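Long-range contacts in sortase B (Listeria monocytogenes serovar 1/2a, PDB 5JCV), which cleaves the C-terminal sorting signal of surface proteins and, through a thioester intermediate, joins them covalently to the bacterial cell wall: residues Phe122-Thr127 with Arg176-Gly181; Phe113-Thr118 with Gln145-Ser150. One frame throughout, in Å; residues are numbered along the deposited sequence.

How the contacts relate
Both contacts rest on the antiparallel strand pair 107-118 and 176-182 of the sortase domain, with centres about 10 Å apart. Contact 1 lays the loop after strand 107-118 over one face of strand 176-182; contact 2 runs the exit of helix 132-145 along the edge of strand 107-118 that faces away from strand 176-182. They meet where Arg176 N lies 2.8 Å from Thr118 O and Gln180 OE1 lies 2.9 Å from Tyr116 OH, both probable hydrogen bonds, and where Tyr124 CB packs on Tyr116 OH at 3.2 Å. Contact 1 is probably nearer the active site: sortases carry a conserved active-site arginine early in this strand, consistent with Arg176.

Contact 1: Phe122-Thr127 with Arg176-Gly181; sequences FYYIET and RMVIQG
Phe122 and Arg176 meet face to face. The guanidinium lies nearly flat on the phenyl ring, planes 17° apart, and Arg176 CZ stands 4.1 Å from the centroid of the Phe122 ring, displaced toward its rim. This is a stacked cation-pi pair in which Phe122 CZ comes closest, 3.6 Å from Arg176 NE. Arg176 reaches the ring with its chain extended from CG to NE, and the two side chains cross at about a right angle.

One hydrogen bond crosses the contact. Arg176 NH1 donates to Tyr124 OH over 2.9 Å at 163°, and the oxygen sits almost in the guanidinium plane, at its edge. The phenol plane is turned steeply against the guanidinium. Ser164 of strand 160-165 also hydrogen-bonds Tyr124 OH, and Tyr138 of helix 132-145 holds the backbone carbonyl of Tyr124.

The apolar part is a sandwich about the Tyr124 ring. From strand 176-182, Val178 CG2 makes a CH-pi contact over one face, 3.9 Å from the Tyr124 centroid. Ile125 CG2 covers the opposite face, 3.5 Å above the plane of the Tyr124 ring. With chi1 at 81°, Tyr124 CG lies between backbone N and carbonyl carbon, which sends the ring from the short 3-10 turn down onto the strand. Farther along, Gln180 NE2 comes within 4.2 Å of Tyr124 CB, while its hydrogen bonds go to Tyr138 and Thr162.

Arg176 is thus gripped on a face by an aromatic ring and at an edge by a hydroxyl, two constraints that together limit both the tilt and the rotation of its guanidinium. Tyr124 is itself held between two aliphatic groups and by Ser164, so the loop probably helps to position the arginine.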
loop_
_atom_site.group_PDB
_atom_site.type_symbol
_atom_site.label_atom_id
_atom_site.label_comp_id
_atom_site.label_asym_id
_atom_site.label_seq_id
_atom_site.Cartn_x
_atom_site.Cartn_y
_atom_site.Cartn_z
ATOM N N PHE A 122 21.780 -21.367 -7.408
ATOM C CA PHE A 122 20.682 -20.510 -6.949
ATOM C C PHE A 122 21.020 -19.830 -5.612
ATOM O O PHE A 122 20.147 -19.434 -4.854
ATOM C CB PHE A 122 19.369 -21.333 -6.815
ATOM C CG PHE A 122 18.701 -21.711 -8.136
ATOM C CD1 PHE A 122 19.086 -21.160 -9.363
ATOM C CD2 PHE A 122 17.655 -22.624 -8.133
ATOM C CE1 PHE A 122 18.442 -21.518 -10.552
ATOM C CE2 PHE A 122 17.017 -22.984 -9.312
ATOM C CZ PHE A 122 17.404 -22.420 -10.521
ATOM N N TYR A 123 22.303 -19.704 -5.332
ATOM C CA TYR A 123 22.769 -19.023 -4.161
ATOM C C TYR A 123 22.070 -17.645 -3.977
ATOM O O TYR A 123 21.705 -17.236 -2.865
ATOM C CB TYR A 123 24.268 -18.861 -4.318
ATOM C CG TYR A 123 24.915 -18.251 -3.134
ATOM C CD1 TYR A 123 25.261 -19.040 -2.032
ATOM C CD2 TYR A 123 25.173 -16.883 -3.078
ATOM C CE1 TYR A 123 25.858 -18.496 -0.914
ATOM C CE2 TYR A 123 25.773 -16.330 -1.955
ATOM C CZ TYR A 123 26.116 -17.155 -0.882
ATOM O OH TYR A 123 26.711 -16.649 0.240
ATOM N N TYR A 124 21.859 -16.947 -5.086
ATOM C CA TYR A 124 21.266 -15.617 -5.089
ATOM C C TYR A 124 19.894 -15.511 -4.433
ATOM O O TYR A 124 19.447 -14.390 -4.140
ATOM C CB TYR A 124 21.152 -15.096 -6.537
ATOM C CG TYR A 124 19.967 -15.611 -7.328
ATOM C CD1 TYR A 124 18.776 -14.917 -7.328
ATOM C CD2 TYR A 124 20.037 -16.778 -8.066
ATOM C CE1 TYR A 124 17.691 -15.348 -8.059
ATOM C CE2 TYR A 124 18.954 -17.220 -8.818
ATOM C CZ TYR A 124 17.777 -16.503 -8.798
ATOM O OH TYR A 124 16.648 -16.889 -9.496
ATOM N N ILE A 125 19.201 -16.633 -4.213
ATOM C CA ILE A 125 17.853 -16.532 -3.648
ATOM C C ILE A 125 17.843 -16.479 -2.111
ATOM O O ILE A 125 16.761 -16.563 -1.506
ATOM C CB ILE A 125 16.931 -17.680 -4.090
ATOM C CG1 ILE A 125 17.261 -18.988 -3.328
ATOM C CG2 ILE A 125 16.985 -17.836 -5.584
ATOM C CD1 ILE A 125 16.287 -20.132 -3.549
ATOM N N GLU A 126 19.016 -16.406 -1.482
ATOM C CA GLU A 126 19.083 -16.240 -0.031
ATOM C C GLU A 126 18.450 -14.928 0.393
ATOM O O GLU A 126 18.737 -13.852 -0.189
ATOM C CB GLU A 126 20.520 -16.281 0.434
ATOM C CG GLU A 126 20.659 -16.371 1.936
ATOM C CD GLU A 126 22.056 -16.775 2.336
ATOM O OE1 GLU A 126 22.706 -17.491 1.538
ATOM O OE2 GLU A 126 22.494 -16.371 3.437
ATOM N N THR A 127 17.548 -15.021 1.368
ATOM C CA THR A 127 16.970 -13.841 2.012
ATOM C C THR A 127 17.369 -13.617 3.479
ATOM O O THR A 127 17.080 -12.553 4.025
ATOM C CB THR A 127 15.432 -13.831 1.901
ATOM O OG1 THR A 127 14.876 -15.023 2.475
ATOM C CG2 THR A 127 15.029 -13.736 0.438
ATOM N N ARG A 176 17.564 -19.180 -15.602
ATOM C CA ARG A 176 16.927 -17.947 -15.193
ATOM C C ARG A 176 17.819 -16.759 -15.523
ATOM O O ARG A 176 19.033 -16.878 -15.555
ATOM C CB ARG A 176 16.700 -17.944 -13.707
ATOM C CG ARG A 176 15.803 -19.077 -13.244
ATOM C CD ARG A 176 15.740 -18.994 -11.732
ATOM N NE ARG A 176 14.810 -19.969 -11.192
ATOM C CZ ARG A 176 14.497 -20.066 -9.904
ATOM N NH1 ARG A 176 15.043 -19.250 -9.000
ATOM N NH2 ARG A 176 13.644 -21.001 -9.531
HETATM N N MSE A 177 17.184 -15.624 -15.766
HETATM C CA MSE A 177 17.869 -14.360 -15.931
HETATM C C MSE A 177 17.708 -13.597 -14.630
HETATM O O MSE A 177 16.652 -13.608 -14.017
HETATM C CB MSE A 177 17.228 -13.684 -17.140
HETATM C CG MSE A 177 17.867 -12.352 -17.404
HETATM SE SE MSE A 177 19.646 -12.714 -18.158
HETATM C CE MSE A 177 20.432 -11.113 -17.417
ATOM N N VAL A 178 18.770 -12.954 -14.183
ATOM C CA VAL A 178 18.771 -12.310 -12.873
ATOM C C VAL A 178 19.404 -10.935 -12.979
ATOM O O VAL A 178 20.449 -10.792 -13.572
ATOM C CB VAL A 178 19.554 -13.115 -11.829
ATOM C CG1 VAL A 178 19.522 -12.380 -10.487
ATOM C CG2 VAL A 178 18.970 -14.498 -11.677
ATOM N N ILE A 179 18.758 -9.951 -12.385
ATOM C CA ILE A 179 19.271 -8.586 -12.309
ATOM C C ILE A 179 19.218 -8.226 -10.845
ATOM O O ILE A 179 18.204 -8.462 -10.196
ATOM C CB ILE A 179 18.325 -7.627 -13.056
ATOM C CG1 ILE A 179 18.202 -8.081 -14.501
ATOM C CG2 ILE A 179 18.783 -6.192 -13.001
ATOM C CD1 ILE A 179 19.491 -7.995 -15.262
ATOM N N GLN A 180 20.315 -7.715 -10.316
ATOM C CA GLN A 180 20.331 -7.236 -8.963
ATOM C C GLN A 180 20.800 -5.767 -8.825
ATOM O O GLN A 180 21.734 -5.316 -9.497
ATOM C CB GLN A 180 21.197 -8.153 -8.147
ATOM C CG GLN A 180 20.697 -9.570 -8.166
ATOM C CD GLN A 180 21.544 -10.430 -7.301
ATOM O OE1 GLN A 180 22.697 -10.666 -7.636
ATOM N NE2 GLN A 180 20.999 -10.879 -6.157
ATOM N N GLY A 181 20.111 -5.023 -7.976
ATOM C CA GLY A 181 20.362 -3.617 -7.875
ATOM C C GLY A 181 20.351 -3.140 -6.434
ATOM O O GLY A 181 19.720 -3.755 -5.583
#

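Contact 2: Phe113-Thr118 with Gln145-Ser150; sequences FAVYET and QSVYTS
The segment that leaves helix 132-145 turns back along strand 107-118, antiparallel to it, and pairs with the strand around Val115. Both backbone polar atoms of that residue are used. Val115 N donates to the side-chain oxygen Ser146 OG, 3.2 Å away and nearly straight at 168°, and Val147 N returns a bond to Val115 O at 3.0 Å. Ser146 CA adds a C-H contact to Val115 O at 3.4 Å. A serine hydroxyl thus takes the place of a main-chain acceptor: with chi1 at -168°, Ser146 OG swings away from its own backbone N toward the strand. The same oxygen donates to Tyr148 O at 2.9 Å, on a lone pair of that carbonyl, so it ties the turn to itself as well as to the strand.

Before the turn, Gln145 lies over the Tyr116 ring. Its amide is stacked on the phenol with planes 17° apart, Gln145 CD 3.8 Å from Tyr116 CE1 toward the rim, and Gln145 CB sits over the same ring, 4.2 Å from the centroid. On the other side of the strand Val115 CG1 meets Val147 CG2 at 4.1 Å; that methyl also lies over the centre of the Tyr148 ring.

Strand 176-182 bonds the opposite edge of 113-118, where Phe113 and Ala114 both face Gln180 in a classic beta bulge. Val142 of helix 132-145 touches Phe113 and Tyr116, and Tyr148 extends to helix 90-95, touching Lys90 and Leu93, with its hydroxyl hydrogen-bonded to the backbone carbonyl of Tyr87.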
loop_
_atom_site.group_PDB
_atom_site.type_symbol
_atom_site.label_atom_id
_atom_site.label_comp_id
_atom_site.label_asym_id
_atom_site.label_seq_id
_atom_site.Cartn_x
_atom_site.Cartn_y
_atom_site.Cartn_z
ATOM N N PHE A 113 23.797 -3.380 -10.214
ATOM C CA PHE A 113 25.203 -3.686 -10.019
ATOM C C PHE A 113 25.631 -5.112 -10.446
ATOM O O PHE A 113 26.830 -5.379 -10.568
ATOM C CB PHE A 113 25.573 -3.445 -8.570
ATOM C CG PHE A 113 25.022 -4.470 -7.614
ATOM C CD1 PHE A 113 25.747 -5.604 -7.306
ATOM C CD2 PHE A 113 23.810 -4.274 -6.991
ATOM C CE1 PHE A 113 25.245 -6.543 -6.431
ATOM C CE2 PHE A 113 23.313 -5.206 -6.108
ATOM C CZ PHE A 113 24.030 -6.340 -5.833
ATOM N N ALA A 114 24.673 -6.009 -10.696
ATOM C CA ALA A 114 24.980 -7.391 -11.142
ATOM C C ALA A 114 23.923 -7.925 -12.072
ATOM O O ALA A 114 22.728 -7.777 -11.847
ATOM C CB ALA A 114 25.110 -8.336 -9.952
ATOM N N VAL A 115 24.391 -8.603 -13.096
ATOM C CA VAL A 115 23.547 -9.161 -14.166
ATOM C C VAL A 115 24.115 -10.546 -14.533
ATOM O O VAL A 115 25.290 -10.656 -14.819
ATOM C CB VAL A 115 23.618 -8.230 -15.382
ATOM C CG1 VAL A 115 23.026 -8.867 -16.610
ATOM C CG2 VAL A 115 22.982 -6.885 -15.077
ATOM N N TYR A 116 23.300 -11.598 -14.515
ATOM C CA TYR A 116 23.780 -12.916 -14.974
ATOM C C TYR A 116 22.633 -13.845 -15.265
ATOM O O TYR A 116 21.485 -13.582 -14.871
ATOM C CB TYR A 116 24.712 -13.569 -13.935
ATOM C CG TYR A 116 24.196 -13.507 -12.522
ATOM C CD1 TYR A 116 23.411 -14.521 -12.016
ATOM C CD2 TYR A 116 24.466 -12.392 -11.694
ATOM C CE1 TYR A 116 22.923 -14.464 -10.710
ATOM C CE2 TYR A 116 23.975 -12.314 -10.405
ATOM C CZ TYR A 116 23.193 -13.356 -9.932
ATOM O OH TYR A 116 22.710 -13.320 -8.677
ATOM N N GLU A 117 22.952 -14.927 -15.961
ATOM C CA GLU A 117 22.050 -16.056 -16.118
ATOM C C GLU A 117 22.562 -17.107 -15.199
ATOM O O GLU A 117 23.785 -17.223 -14.979
ATOM C CB GLU A 117 22.126 -16.662 -17.511
ATOM C CG GLU A 117 21.545 -15.807 -18.606
ATOM C CD GLU A 117 21.827 -16.395 -19.989
ATOM O OE1 GLU A 117 23.009 -16.340 -20.473
ATOM O OE2 GLU A 117 20.845 -16.892 -20.574
ATOM N N THR A 118 21.653 -17.950 -14.754
ATOM C CA THR A 118 22.055 -19.091 -13.961
ATOM C C THR A 118 21.053 -20.223 -14.120
ATOM O O THR A 118 19.830 -19.985 -14.087
ATOM C CB THR A 118 22.090 -18.702 -12.486
ATOM O OG1 THR A 118 22.508 -19.835 -11.707
ATOM C CG2 THR A 118 20.697 -18.217 -12.046
ATOM N N GLN A 145 29.677 -13.591 -9.949
ATOM C CA GLN A 145 28.777 -14.204 -10.939
ATOM C C GLN A 145 28.378 -13.252 -12.098
ATOM O O GLN A 145 27.994 -13.692 -13.185
ATOM C CB GLN A 145 27.537 -14.715 -10.225
ATOM C CG GLN A 145 26.967 -15.998 -10.785
ATOM C CD GLN A 145 25.942 -16.645 -9.860
ATOM O OE1 GLN A 145 25.829 -16.301 -8.669
ATOM N NE2 GLN A 145 25.166 -17.582 -10.417
ATOM N N SER A 146 28.477 -11.945 -11.883
ATOM C CA SER A 146 28.085 -10.975 -12.910
ATOM C C SER A 146 28.884 -11.091 -14.205
ATOM O O SER A 146 30.078 -11.368 -14.185
ATOM C CB SER A 146 28.218 -9.534 -12.372
ATOM O OG SER A 146 27.580 -8.606 -13.244
ATOM N N VAL A 147 28.229 -10.838 -15.335
ATOM C CA VAL A 147 28.914 -10.856 -16.625
ATOM C C VAL A 147 29.670 -9.560 -16.864
ATOM O O VAL A 147 30.374 -9.444 -17.864
ATOM C CB VAL A 147 27.929 -11.062 -17.798
ATOM C CG1 VAL A 147 27.416 -12.484 -17.798
ATOM C CG2 VAL A 147 26.762 -10.063 -17.734
ATOM N N TYR A 148 29.487 -8.570 -15.988
ATOM C CA TYR A 148 30.209 -7.311 -16.094
ATOM C C TYR A 148 30.796 -7.028 -14.751
ATOM O O TYR A 148 30.275 -7.514 -13.736
ATOM C CB TYR A 148 29.300 -6.127 -16.417
ATOM C CG TYR A 148 28.346 -6.341 -17.547
ATOM C CD1 TYR A 148 28.796 -6.541 -18.859
ATOM C CD2 TYR A 148 26.969 -6.336 -17.311
ATOM C CE1 TYR A 148 27.893 -6.759 -19.906
ATOM C CE2 TYR A 148 26.062 -6.537 -18.344
ATOM C CZ TYR A 148 26.520 -6.757 -19.629
ATOM O OH TYR A 148 25.574 -6.933 -20.605
ATOM N N THR A 149 31.871 -6.240 -14.756
ATOM C CA THR A 149 32.378 -5.616 -13.542
ATOM C C THR A 149 31.684 -4.295 -13.484
ATOM O O THR A 149 31.633 -3.586 -14.477
ATOM C CB THR A 149 33.890 -5.365 -13.578
ATOM O OG1 THR A 149 34.519 -6.413 -14.320
ATOM C CG2 THR A 149 34.462 -5.323 -12.151
ATOM N N SER A 150 31.156 -3.966 -12.321
ATOM C CA SER A 150 30.300 -2.809 -12.165
ATOM C C SER A 150 31.070 -1.627 -11.575
ATOM O O SER A 150 31.836 -1.790 -10.623
ATOM C CB SER A 150 29.142 -3.179 -11.225
ATOM O OG SER A 150 28.183 -2.141 -11.128
#